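Local structure of malonate decarboxylase acyl carrier protein (Pseudomonas fluorescens, 5VIT) at residues F6-G11 with R54-F59; L40-Q45 with L71-H76; G26-L31 with F78-G83; G16-G21 with V30-G35. The protein probably serves as the acyl carrier subunit of malonate decarboxylase, bearing acetyl and malonyl groups as thioesters on a phosphoribosyl-dephospho-CoA prosthetic group. One frame throughout, in Å; residues are numbered along the deposited sequence.

Contact 1 of 4, residues F6-G11 with R54-F59; sequences FEFPAG and RWQHLF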
loop_
_atom_site.group_PDB
_atom_site.type_symbol
_atom_site.label_atom_id
_atom_site.label_comp_id
_atom_site.label_asym_id
_atom_site.label_seq_id
_atom_site.Cartn_x
_atom_site.Cartn_y
_atom_site.Cartn_z
ATOM N N PHE B 6 27.352 -5.735 9.894
ATOM C CA PHE B 6 26.056 -6.041 10.476
ATOM C C PHE B 6 25.894 -7.538 10.509
ATOM O O PHE B 6 26.503 -8.250 9.720
ATOM C CB PHE B 6 24.911 -5.405 9.675
ATOM C CG PHE B 6 25.032 -3.917 9.527
ATOM C CD1 PHE B 6 25.850 -3.372 8.554
ATOM C CD2 PHE B 6 24.337 -3.068 10.365
ATOM C CE1 PHE B 6 25.981 -2.011 8.426
ATOM C CE2 PHE B 6 24.451 -1.702 10.234
ATOM C CZ PHE B 6 25.270 -1.171 9.252
ATOM N N GLU B 7 25.064 -8.013 11.426
ATOM C CA GLU B 7 24.796 -9.433 11.506
ATOM C C GLU B 7 23.356 -9.683 11.930
ATOM O O GLU B 7 22.791 -8.974 12.765
ATOM C CB GLU B 7 25.786 -10.101 12.459
ATOM C CG GLU B 7 25.599 -11.596 12.572
ATOM C CD GLU B 7 26.703 -12.248 13.368
ATOM O OE1 GLU B 7 26.406 -13.223 14.094
ATOM O OE2 GLU B 7 27.865 -11.785 13.257
ATOM N N PHE B 8 22.749 -10.686 11.319
ATOM C CA PHE B 8 21.344 -10.942 11.538
ATOM C C PHE B 8 21.111 -12.419 11.606
ATOM O O PHE B 8 21.877 -13.188 11.024
ATOM C CB PHE B 8 20.492 -10.310 10.428
ATOM C CG PHE B 8 20.518 -8.819 10.448
ATOM C CD1 PHE B 8 21.397 -8.118 9.639
ATOM C CD2 PHE B 8 19.694 -8.116 11.316
ATOM C CE1 PHE B 8 21.439 -6.749 9.684
ATOM C CE2 PHE B 8 19.731 -6.741 11.359
ATOM C CZ PHE B 8 20.606 -6.060 10.548
ATOM N N PRO B 9 20.055 -12.823 12.332
ATOM C CA PRO B 9 19.645 -14.228 12.358
ATOM C C PRO B 9 19.168 -14.654 10.981
ATOM O O PRO B 9 18.404 -13.925 10.346
ATOM C CB PRO B 9 18.504 -14.248 13.384
ATOM C CG PRO B 9 17.981 -12.842 13.384
ATOM C CD PRO B 9 19.196 -11.979 13.180
ATOM N N ALA B 10 19.623 -15.812 10.519
ATOM C CA ALA B 10 19.226 -16.301 9.202
ATOM C C ALA B 10 18.958 -17.805 9.236
ATOM O O ALA B 10 19.119 -18.449 10.263
ATOM C CB ALA B 10 20.293 -15.966 8.170
ATOM N N GLY B 11 18.529 -18.353 8.110
ATOM C CA GLY B 11 18.208 -19.762 8.025
ATOM C C GLY B 11 19.367 -20.545 7.447
ATOM O O GLY B 11 20.515 -20.372 7.864
ATOM N N ARG B 54 21.183 4.494 9.984
ATOM C CA ARG B 54 20.377 4.431 8.777
ATOM C C ARG B 54 20.437 3.013 8.166
ATOM O O ARG B 54 19.402 2.402 7.909
ATOM C CB ARG B 54 20.852 5.492 7.777
ATOM C CG ARG B 54 20.163 5.444 6.434
ATOM C CD ARG B 54 20.845 6.375 5.417
ATOM N NE ARG B 54 20.301 7.737 5.433
ATOM C CZ ARG B 54 20.828 8.766 6.095
ATOM N NH1 ARG B 54 21.943 8.609 6.808
ATOM N NH2 ARG B 54 20.242 9.961 6.032
ATOM N N TRP B 55 21.647 2.488 7.967
ATOM C CA TRP B 55 21.815 1.150 7.403
ATOM C C TRP B 55 21.197 0.089 8.326
ATOM O O TRP B 55 20.603 -0.886 7.863
ATOM C CB TRP B 55 23.301 0.849 7.149
ATOM C CG TRP B 55 23.873 1.547 5.929
ATOM C CD1 TRP B 55 24.544 2.737 5.904
ATOM C CD2 TRP B 55 23.798 1.108 4.562
ATOM N NE1 TRP B 55 24.905 3.058 4.617
ATOM C CE2 TRP B 55 24.457 2.076 3.774
ATOM C CE3 TRP B 55 23.247 -0.008 3.931
ATOM C CZ2 TRP B 55 24.574 1.959 2.390
ATOM C CZ3 TRP B 55 23.369 -0.126 2.560
ATOM C CH2 TRP B 55 24.026 0.848 1.805
ATOM N N GLN B 56 21.322 0.296 9.632
ATOM C CA GLN B 56 20.719 -0.597 10.619
ATOM C C GLN B 56 19.192 -0.676 10.453
ATOM O O GLN B 56 18.590 -1.769 10.425
ATOM C CB GLN B 56 21.077 -0.123 12.039
ATOM C CG GLN B 56 20.542 -1.010 13.137
ATOM C CD GLN B 56 21.087 -2.420 13.052
ATOM O OE1 GLN B 56 22.279 -2.629 12.789
ATOM N NE2 GLN B 56 20.214 -3.403 13.264
ATOM N N HIS B 57 18.565 0.487 10.349
ATOM C CA HIS B 57 17.123 0.540 10.161
ATOM C C HIS B 57 16.686 -0.154 8.885
ATOM O O HIS B 57 15.726 -0.920 8.889
ATOM C CB HIS B 57 16.643 1.987 10.145
ATOM C CG HIS B 57 16.714 2.648 11.483
ATOM N ND1 HIS B 57 17.259 3.900 11.667
ATOM C CD2 HIS B 57 16.309 2.225 12.704
ATOM C CE1 HIS B 57 17.184 4.222 12.946
ATOM N NE2 HIS B 57 16.611 3.223 13.596
ATOM N N LEU B 58 17.413 0.116 7.806
ATOM C CA LEU B 58 17.119 -0.436 6.488
ATOM C C LEU B 58 17.053 -1.972 6.534
ATOM O O LEU B 58 16.051 -2.591 6.127
ATOM C CB LEU B 58 18.186 0.055 5.501
ATOM C CG LEU B 58 17.940 -0.006 3.997
ATOM C CD1 LEU B 58 16.502 0.254 3.707
ATOM C CD2 LEU B 58 18.773 1.055 3.307
ATOM N N PHE B 59 18.111 -2.578 7.073
ATOM C CA PHE B 59 18.188 -4.034 7.216
ATOM C C PHE B 59 17.145 -4.584 8.190
ATOM O O PHE B 59 16.598 -5.671 7.990
ATOM C CB PHE B 59 19.584 -4.441 7.693
ATOM C CG PHE B 59 20.679 -4.136 6.710
ATOM C CD1 PHE B 59 21.887 -3.616 7.140
ATOM C CD2 PHE B 59 20.512 -4.395 5.365
ATOM C CE1 PHE B 59 22.900 -3.351 6.244
ATOM C CE2 PHE B 59 21.529 -4.125 4.465
ATOM C CZ PHE B 59 22.719 -3.603 4.905
#
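Phe6 and Phe8 of strand 6-9 point toward helix 54-59, whose segment axis passes 10.2 Å from that of the strand and runs nearly parallel to it, at 20°. This is the helix-on-sheet packing of a two-layer alpha/beta fold, and aromatic residues suit it because their length spans the space between the layers. With CG anti to the carbonyl carbon (chi1 -57°), Phe6 extends its ring into the helix side chains. The edge of Phe59 meets one face of this ring in a T-shaped (edge-to-face) pair, centroids 5.2 Å apart and planes at 69°, Phe59 CE1 coming down nearer the rim than the middle. At the edge of the Phe6 ring, in its plane, Gln56 OE1 lies 3.2 Å from CD2, so the amide oxygen faces the slightly positive C-H rim. The other end of that amide is engaged as well, NE2 bonding to Glu60, which probably helps hold OE1 at the ring. Trp55 gives only its CB, 3.5 Å from Phe6 CZ, while its indole heads for Val44 and Ile75 in the sheet. Replacing Phe6 with an alanine would probably deprive Phe59 of the face it abuts and open a gap between strand and helix. Phe8, which also pairs edge-to-face with Phe63, crosses Phe59 at about a right angle and sets CZ 3.4 Å from Phe59 CB.

Contact 2 of 4, residues L40-Q45 with L71-H76; sequences LSIQVQ and LLIDIH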
loop_
_atom_site.group_PDB
_atom_site.type_symbol
_atom_site.label_atom_id
_atom_site.label_comp_id
_atom_site.label_asym_id
_atom_site.label_seq_id
_atom_site.Cartn_x
_atom_site.Cartn_y
_atom_site.Cartn_z
ATOM N N LEU B 40 23.510 -14.172 8.952
ATOM C CA LEU B 40 23.665 -13.331 7.775
ATOM C C LEU B 40 24.648 -12.231 8.110
ATOM O O LEU B 40 24.360 -11.389 8.969
ATOM C CB LEU B 40 22.334 -12.729 7.351
ATOM C CG LEU B 40 22.372 -11.717 6.206
ATOM C CD1 LEU B 40 22.494 -12.412 4.861
ATOM C CD2 LEU B 40 21.126 -10.868 6.246
ATOM N N SER B 41 25.805 -12.249 7.451
ATOM C CA SER B 41 26.858 -11.263 7.711
ATOM C C SER B 41 26.915 -10.234 6.598
ATOM O O SER B 41 27.049 -10.590 5.438
ATOM C CB SER B 41 28.228 -11.943 7.852
ATOM O OG SER B 41 28.308 -12.690 9.051
ATOM N N ILE B 42 26.828 -8.961 6.961
ATOM C CA ILE B 42 26.818 -7.888 5.975
ATOM C C ILE B 42 27.930 -6.894 6.252
ATOM O O ILE B 42 28.069 -6.382 7.368
ATOM C CB ILE B 42 25.475 -7.133 5.956
ATOM C CG1 ILE B 42 24.314 -8.093 5.661
ATOM C CG2 ILE B 42 25.531 -5.990 4.946
ATOM C CD1 ILE B 42 22.932 -7.500 5.919
ATOM N N GLN B 43 28.729 -6.648 5.223
ATOM C CA GLN B 43 29.759 -5.627 5.255
ATOM C C GLN B 43 29.339 -4.485 4.336
ATOM O O GLN B 43 28.970 -4.726 3.186
ATOM C CB GLN B 43 31.090 -6.209 4.807
ATOM C CG GLN B 43 32.260 -5.302 4.998
ATOM C CD GLN B 43 32.965 -5.573 6.299
ATOM O OE1 GLN B 43 32.426 -6.247 7.196
ATOM N NE2 GLN B 43 34.197 -5.085 6.405
ATOM N N VAL B 44 29.379 -3.255 4.839
ATOM C CA VAL B 44 29.038 -2.088 4.032
ATOM C C VAL B 44 30.210 -1.126 3.981
ATOM O O VAL B 44 30.754 -0.737 5.017
ATOM C CB VAL B 44 27.801 -1.307 4.575
ATOM C CG1 VAL B 44 27.576 -0.026 3.766
ATOM C CG2 VAL B 44 26.550 -2.166 4.564
ATOM N N GLN B 45 30.595 -0.748 2.771
ATOM C CA GLN B 45 31.525 0.350 2.578
ATOM C C GLN B 45 30.758 1.447 1.876
ATOM O O GLN B 45 30.186 1.220 0.797
ATOM C CB GLN B 45 32.729 -0.090 1.762
ATOM C CG GLN B 45 34.024 0.100 2.473
ATOM C CD GLN B 45 35.157 -0.661 1.818
ATOM O OE1 GLN B 45 34.962 -1.350 0.815
ATOM N NE2 GLN B 45 36.352 -0.550 2.392
ATOM N N LEU B 71 23.644 -15.756 4.230
ATOM C CA LEU B 71 24.453 -15.262 3.130
ATOM C C LEU B 71 25.613 -14.448 3.648
ATOM O O LEU B 71 25.625 -14.016 4.803
ATOM C CB LEU B 71 23.616 -14.408 2.174
ATOM C CG LEU B 71 22.471 -15.054 1.398
ATOM C CD1 LEU B 71 21.726 -14.002 0.623
ATOM C CD2 LEU B 71 22.997 -16.119 0.457
ATOM N N LEU B 72 26.593 -14.260 2.774
ATOM C CA LEU B 72 27.664 -13.296 2.971
ATOM C C LEU B 72 27.371 -12.161 2.014
ATOM O O LEU B 72 27.291 -12.371 0.803
ATOM C CB LEU B 72 29.036 -13.908 2.687
ATOM C CG LEU B 72 29.832 -14.565 3.817
ATOM C CD1 LEU B 72 28.932 -15.255 4.800
ATOM C CD2 LEU B 72 30.846 -15.547 3.263
ATOM N N ILE B 73 27.164 -10.965 2.551
ATOM C CA ILE B 73 26.786 -9.852 1.697
ATOM C C ILE B 73 27.819 -8.772 1.827
ATOM O O ILE B 73 28.144 -8.323 2.930
ATOM C CB ILE B 73 25.390 -9.293 2.040
ATOM C CG1 ILE B 73 24.305 -10.310 1.678
ATOM C CG2 ILE B 73 25.132 -7.988 1.283
ATOM C CD1 ILE B 73 22.890 -9.787 1.867
ATOM N N ASP B 74 28.360 -8.383 0.683
ATOM C CA ASP B 74 29.325 -7.301 0.628
ATOM C C ASP B 74 28.744 -6.149 -0.200
ATOM O O ASP B 74 28.336 -6.325 -1.356
ATOM C CB ASP B 74 30.642 -7.801 0.044
ATOM C CG ASP B 74 31.835 -7.019 0.543
ATOM O OD1 ASP B 74 31.645 -5.900 1.084
ATOM O OD2 ASP B 74 32.968 -7.518 0.371
ATOM N N ILE B 75 28.689 -4.976 0.413
ATOM C CA ILE B 75 28.086 -3.818 -0.220
ATOM C C ILE B 75 29.128 -2.732 -0.425
ATOM O O ILE B 75 29.906 -2.436 0.485
ATOM C CB ILE B 75 26.916 -3.275 0.621
ATOM C CG1 ILE B 75 25.742 -4.253 0.586
ATOM C CG2 ILE B 75 26.494 -1.896 0.137
ATOM C CD1 ILE B 75 24.644 -3.903 1.538
ATOM N N HIS B 76 29.156 -2.161 -1.630
ATOM C CA HIS B 76 29.991 -0.998 -1.916
ATOM C C HIS B 76 29.081 0.098 -2.399
ATOM O O HIS B 76 28.584 0.052 -3.530
ATOM C CB HIS B 76 31.080 -1.319 -2.957
ATOM C CG HIS B 76 31.976 -2.454 -2.560
ATOM N ND1 HIS B 76 32.156 -3.574 -3.345
ATOM C CD2 HIS B 76 32.742 -2.642 -1.454
ATOM C CE1 HIS B 76 32.991 -4.404 -2.743
ATOM N NE2 HIS B 76 33.354 -3.866 -1.590
#
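Leu40, Ile42 and Val44 pack alongside Leu71, Ile73 and Ile75 on two parallel strands whose segment axes are 4.8 Å apart. Five backbone hydrogen bonds join them, from Ser41 N to Leu71 O (3.2 Å), the longest, to the shorter Ile75 N to Gln43 O (2.8 Å). The buried face is tight and wholly aliphatic. Beta-branched residues suit it, being at ease in extended chains; CD1 at the end of Ile75 lies 4.0 Å from Val44 CG2 and also touches Ile42 CG2. Leu40, with CG anti to its N (chi1 174°), drops CD1 to 3.5 Å from Leu71 CB. The two strands are the beta members of a beta-alpha-beta unit, and Phe59 of its linking helix 52-62 rests on Ile42, Val44 and Ile75. The face bearing Ser41, Gln43, Gln45, Leu72, Asp74 and His76 is looser and partly open to solvent. Here polar side chains lie side by side with little grip on one another; the nearest atoms of the Gln43 and Asp74 side chains, CB and OD1, are 3.8 Å apart, and the Gln43 amide bonds instead to Ser5. Gln45 OE1 approaches the edge of the His76 imidazole, 3.4 Å from CD2, while His76 ND1 bonds to Glu29 on the strand beyond.

Contact 3 of 4, residues G26-L31 with F78-G83; sequences GDLEVL and FGATPG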
loop_
_atom_site.group_PDB
_atom_site.type_symbol
_atom_site.label_atom_id
_atom_site.label_comp_id
_atom_site.label_asym_id
_atom_site.label_seq_id
_atom_site.Cartn_x
_atom_site.Cartn_y
_atom_site.Cartn_z
ATOM N N GLY B 26 25.649 7.786 -6.426
ATOM C CA GLY B 26 24.223 7.656 -6.199
ATOM C C GLY B 26 23.744 6.231 -6.384
ATOM O O GLY B 26 22.543 5.972 -6.498
ATOM N N ASP B 27 24.688 5.300 -6.408
ATOM C CA ASP B 27 24.372 3.888 -6.635
ATOM C C ASP B 27 25.259 3.001 -5.758
ATOM O O ASP B 27 26.146 3.501 -5.065
ATOM C CB ASP B 27 24.544 3.533 -8.126
ATOM C CG ASP B 27 23.762 2.293 -8.532
ATOM O OD1 ASP B 27 23.804 1.925 -9.729
ATOM O OD2 ASP B 27 23.111 1.678 -7.660
ATOM N N LEU B 28 25.019 1.692 -5.797
ATOM C CA LEU B 28 25.825 0.737 -5.037
ATOM C C LEU B 28 25.884 -0.590 -5.777
ATOM O O LEU B 28 25.006 -0.886 -6.591
ATOM C CB LEU B 28 25.242 0.514 -3.635
ATOM C CG LEU B 28 23.952 -0.317 -3.565
ATOM C CD1 LEU B 28 23.698 -0.779 -2.143
ATOM C CD2 LEU B 28 22.702 0.472 -4.110
ATOM N N GLU B 29 26.900 -1.399 -5.489
ATOM C CA GLU B 29 26.871 -2.796 -5.915
ATOM C C GLU B 29 26.692 -3.681 -4.694
ATOM O O GLU B 29 27.076 -3.307 -3.595
ATOM C CB GLU B 29 28.144 -3.195 -6.667
ATOM C CG GLU B 29 29.383 -3.307 -5.770
ATOM C CD GLU B 29 30.654 -3.665 -6.546
ATOM O OE1 GLU B 29 31.736 -3.742 -5.915
ATOM O OE2 GLU B 29 30.573 -3.873 -7.783
ATOM N N VAL B 30 26.105 -4.855 -4.887
ATOM C CA VAL B 30 25.916 -5.784 -3.793
ATOM C C VAL B 30 26.380 -7.173 -4.236
ATOM O O VAL B 30 25.925 -7.694 -5.258
ATOM C CB VAL B 30 24.431 -5.822 -3.319
ATOM C CG1 VAL B 30 24.255 -6.831 -2.213
ATOM C CG2 VAL B 30 23.983 -4.443 -2.823
ATOM N N LEU B 31 27.312 -7.748 -3.482
ATOM C CA LEU B 31 27.760 -9.121 -3.711
ATOM C C LEU B 31 27.022 -10.018 -2.734
ATOM O O LEU B 31 26.967 -9.715 -1.544
ATOM C CB LEU B 31 29.271 -9.265 -3.501
ATOM C CG LEU B 31 30.362 -8.675 -4.405
ATOM C CD1 LEU B 31 30.520 -9.506 -5.657
ATOM C CD2 LEU B 31 30.146 -7.203 -4.732
ATOM N N PHE B 78 28.141 4.179 -3.072
ATOM C CA PHE B 78 28.590 5.532 -3.402
ATOM C C PHE B 78 27.388 6.486 -3.263
ATOM O O PHE B 78 27.016 7.194 -4.203
ATOM C CB PHE B 78 29.182 5.552 -4.830
ATOM C CG PHE B 78 29.977 6.789 -5.178
ATOM C CD1 PHE B 78 30.101 7.859 -4.292
ATOM C CD2 PHE B 78 30.606 6.878 -6.423
ATOM C CE1 PHE B 78 30.835 8.990 -4.633
ATOM C CE2 PHE B 78 31.334 8.012 -6.780
ATOM C CZ PHE B 78 31.454 9.069 -5.879
ATOM N N GLY B 79 26.760 6.476 -2.095
ATOM C CA GLY B 79 25.716 7.451 -1.796
ATOM C C GLY B 79 24.331 7.221 -2.385
ATOM O O GLY B 79 23.601 8.170 -2.667
ATOM N N ALA B 80 23.958 5.960 -2.572
ATOM C CA ALA B 80 22.616 5.635 -3.007
ATOM C C ALA B 80 21.590 6.076 -1.946
ATOM O O ALA B 80 21.898 6.071 -0.760
ATOM C CB ALA B 80 22.502 4.150 -3.277
ATOM N N THR B 81 20.386 6.467 -2.370
ATOM C CA THR B 81 19.303 6.692 -1.419
ATOM C C THR B 81 18.898 5.350 -0.797
ATOM O O THR B 81 19.133 4.298 -1.390
ATOM C CB THR B 81 18.079 7.325 -2.087
ATOM O OG1 THR B 81 17.625 6.462 -3.144
ATOM C CG2 THR B 81 18.423 8.699 -2.645
ATOM N N PRO B 82 18.282 5.381 0.395
ATOM C CA PRO B 82 17.774 4.158 1.026
ATOM C C PRO B 82 16.805 3.420 0.124
ATOM O O PRO B 82 16.764 2.188 0.132
ATOM C CB PRO B 82 17.065 4.683 2.270
ATOM C CG PRO B 82 17.854 5.880 2.629
ATOM C CD PRO B 82 18.179 6.535 1.303
ATOM N N GLY B 83 16.036 4.180 -0.653
ATOM C CA GLY B 83 15.159 3.608 -1.655
ATOM C C GLY B 83 15.891 2.788 -2.701
ATOM O O GLY B 83 15.500 1.653 -2.989
HETATM O O HOH W 1 20.401 7.088 -5.236
#
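The turn that carries strand 71-78 into helix 82-96 rests against Gly26 and Asp27, just after Ser25, the predicted attachment point of the prosthetic group, which is absent from this structure. Two backbone hydrogen bonds tie it down: Gly26 N to Phe78 O at 2.7 Å, and Phe78 N to Asp27 O at 2.9 Å. Gly26 and Gly79 both have phi of 79°, a value that favours glycine, and this lets each chain bend sharply where they meet. Beyond them Ala80 fits closely. Its CA-H points at Gly26 O, and Ala80 CB lies 3.8 Å from Leu28 CD2. Leu28 attains this position with CG between its backbone N and carbonyl carbon (chi1 73°), a crowded choice that leaves the branch beside Ala80. A water bridges the two segments, donating to Gly26 O at 2.7 Å and accepting from Thr81 N at 2.9 Å, so polar backbone atoms too far apart to pair directly are both served. Asp27 OD2 is gripped twice: Leu28 N comes to it from above the carboxylate plane at 2.7 Å, and Arg88 of the helix forms a salt bridge. The Asp77 carboxylate braces the turn by accepting from Gly79 N and Ala80 N, and Thr81 OG1 bonds to Val84 N and also to Glu422 of the MdcA chain. Threonine followed by proline, which needs no N-H partner in a first turn, is a classic N-cap start to a helix, here at the close of a strand-turn-helix connection.

Contact 4 of 4, residues G16-G21 with V30-G35; sequences GRALVG and VLLEPG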
loop_
_atom_site.group_PDB
_atom_site.type_symbol
_atom_site.label_atom_id
_atom_site.label_comp_id
_atom_site.label_asym_id
_atom_site.label_seq_id
_atom_site.Cartn_x
_atom_site.Cartn_y
_atom_site.Cartn_z
ATOM N N GLY B 16 23.050 -20.084 -4.393
ATOM C CA GLY B 16 23.641 -19.430 -5.545
ATOM C C GLY B 16 24.539 -18.277 -5.124
ATOM O O GLY B 16 24.757 -18.057 -3.933
ATOM N N ARG B 17 25.067 -17.554 -6.107
ATOM C CA ARG B 17 25.778 -16.300 -5.866
ATOM C C ARG B 17 25.151 -15.216 -6.745
ATOM O O ARG B 17 24.543 -15.529 -7.771
ATOM C CB ARG B 17 27.257 -16.422 -6.201
ATOM C CG ARG B 17 27.409 -16.451 -7.687
ATOM C CD ARG B 17 28.806 -16.410 -8.194
ATOM N NE ARG B 17 29.785 -17.026 -7.331
ATOM C CZ ARG B 17 31.063 -17.104 -7.679
ATOM N NH1 ARG B 17 31.442 -16.621 -8.857
ATOM N NH2 ARG B 17 31.946 -17.670 -6.874
ATOM N N ALA B 18 25.287 -13.949 -6.359
ATOM C CA ALA B 18 24.812 -12.878 -7.232
ATOM C C ALA B 18 25.568 -11.572 -7.055
ATOM O O ALA B 18 26.030 -11.231 -5.971
ATOM C CB ALA B 18 23.299 -12.641 -7.028
ATOM N N LEU B 19 25.683 -10.838 -8.148
ATOM C CA LEU B 19 26.204 -9.490 -8.101
ATOM C C LEU B 19 25.191 -8.542 -8.737
ATOM O O LEU B 19 24.773 -8.748 -9.874
ATOM C CB LEU B 19 27.539 -9.383 -8.824
ATOM C CG LEU B 19 27.826 -7.901 -9.105
ATOM C CD1 LEU B 19 28.746 -7.272 -8.062
ATOM C CD2 LEU B 19 28.324 -7.699 -10.510
ATOM N N VAL B 20 24.810 -7.495 -8.017
ATOM C CA VAL B 20 23.862 -6.534 -8.562
ATOM C C VAL B 20 24.433 -5.135 -8.398
ATOM O O VAL B 20 25.108 -4.856 -7.417
ATOM C CB VAL B 20 22.476 -6.645 -7.875
ATOM C CG1 VAL B 20 21.602 -5.465 -8.225
ATOM C CG2 VAL B 20 21.783 -7.917 -8.300
ATOM N N GLY B 21 24.202 -4.268 -9.373
ATOM C CA GLY B 21 24.539 -2.874 -9.204
ATOM C C GLY B 21 25.918 -2.487 -9.662
ATOM O O GLY B 21 26.601 -3.228 -10.364
ATOM N N VAL B 30 26.105 -4.855 -4.887
ATOM C CA VAL B 30 25.916 -5.784 -3.793
ATOM C C VAL B 30 26.380 -7.173 -4.236
ATOM O O VAL B 30 25.925 -7.694 -5.258
ATOM C CB VAL B 30 24.431 -5.822 -3.319
ATOM C CG1 VAL B 30 24.255 -6.831 -2.213
ATOM C CG2 VAL B 30 23.983 -4.443 -2.823
ATOM N N LEU B 31 27.312 -7.748 -3.482
ATOM C CA LEU B 31 27.760 -9.121 -3.711
ATOM C C LEU B 31 27.022 -10.018 -2.734
ATOM O O LEU B 31 26.967 -9.715 -1.544
ATOM C CB LEU B 31 29.271 -9.265 -3.501
ATOM C CG LEU B 31 30.362 -8.675 -4.405
ATOM C CD1 LEU B 31 30.520 -9.506 -5.657
ATOM C CD2 LEU B 31 30.146 -7.203 -4.732
ATOM N N LEU B 32 26.444 -11.109 -3.215
ATOM C CA LEU B 32 25.747 -12.029 -2.327
ATOM C C LEU B 32 26.238 -13.452 -2.559
ATOM O O LEU B 32 26.135 -13.964 -3.671
ATOM C CB LEU B 32 24.224 -11.948 -2.525
ATOM C CG LEU B 32 23.577 -10.563 -2.449
ATOM C CD1 LEU B 32 23.470 -9.900 -3.843
ATOM C CD2 LEU B 32 22.224 -10.666 -1.781
ATOM N N GLU B 33 26.771 -14.072 -1.504
ATOM C CA GLU B 33 27.350 -15.422 -1.567
ATOM C C GLU B 33 26.852 -16.284 -0.404
ATOM O O GLU B 33 26.481 -15.757 0.648
ATOM C CB GLU B 33 28.884 -15.372 -1.530
ATOM C CG GLU B 33 29.552 -14.500 -2.595
ATOM C CD GLU B 33 31.074 -14.381 -2.389
ATOM O OE1 GLU B 33 31.786 -15.371 -2.644
ATOM O OE2 GLU B 33 31.551 -13.305 -1.956
ATOM N N PRO B 34 26.856 -17.614 -0.580
ATOM C CA PRO B 34 26.351 -18.458 0.510
ATOM C C PRO B 34 27.102 -18.221 1.817
ATOM O O PRO B 34 28.313 -18.024 1.805
ATOM C CB PRO B 34 26.562 -19.889 -0.011
ATOM C CG PRO B 34 27.401 -19.769 -1.238
ATOM C CD PRO B 34 27.190 -18.398 -1.784
ATOM N N GLY B 35 26.372 -18.205 2.931
ATOM C CA GLY B 35 26.962 -17.946 4.233
ATOM C C GLY B 35 26.955 -19.119 5.205
ATOM O O GLY B 35 26.783 -20.271 4.802
HETATM O O HOH W 2 31.525 -16.884 -4.527
#
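Leu19 and Leu31 lie side by side and point the same way, the CD1 of Leu19 set against both methyls of Leu31, 3.6 Å from CD2 and 3.7 Å from CD1. They form a non-hydrogen-bonded pair in antiparallel strands whose segments run at 166°. Leu31 has CG anti to the carbonyl carbon (chi1 -69°) and Leu19 has it anti to the backbone N (chi1 163°); these different torsions bring the end of each side chain nearer the other strand, where the methyls meet on a face otherwise fairly open. On the other face stand the hydrogen-bonded pairs Ala18 with Leu32 and Val20 with Val30, each closed by two backbone bonds; Val30 N to Val20 O is 2.7 Å. Here Leu32 runs its CD1 beneath the Ala18 carbonyl, 3.6 Å from the O and 4.2 Å from Ala18 CB. Ile96 of helix 82-96 touches both Ala18 and Leu32, and a residue as small as alanine probably suits so close an approach. Val20, beta-branched and so at ease in a strand, touches Gln91 and Glu95 of the same helix. At the far end, Arg17 NH2 stays 4.8 Å from Glu33 OE1, too far for a salt bridge, though the opposite charges probably attract weakly. The arrangement is that of a beta hairpin at the edge of the sheet, its inner face covered by a helix.

How the contacts relate
All four contacts reach one mixed sheet with helices packed on it. Contact 2 is at its middle, its centre about 5 Å from that of the chain. Contact 1 adjoins it through strand 2-9, Phe6 N lying 2.7 Å from Ile42 O; contact 4 adjoins it from the other side, Leu72 N 2.6 Å from Glu33 O. Contacts 1 and 4 thus fall on opposite sides of the chain's centre, their nearest atoms about 7 Å apart. Contacts 3 and 4 share Val30 and Leu31 of strand 27-34. Contact 3, about 13 Å from contact 2 between centres, is the one beside Ser25, the predicted attachment site, and like contact 1 it borders the MdcA chain.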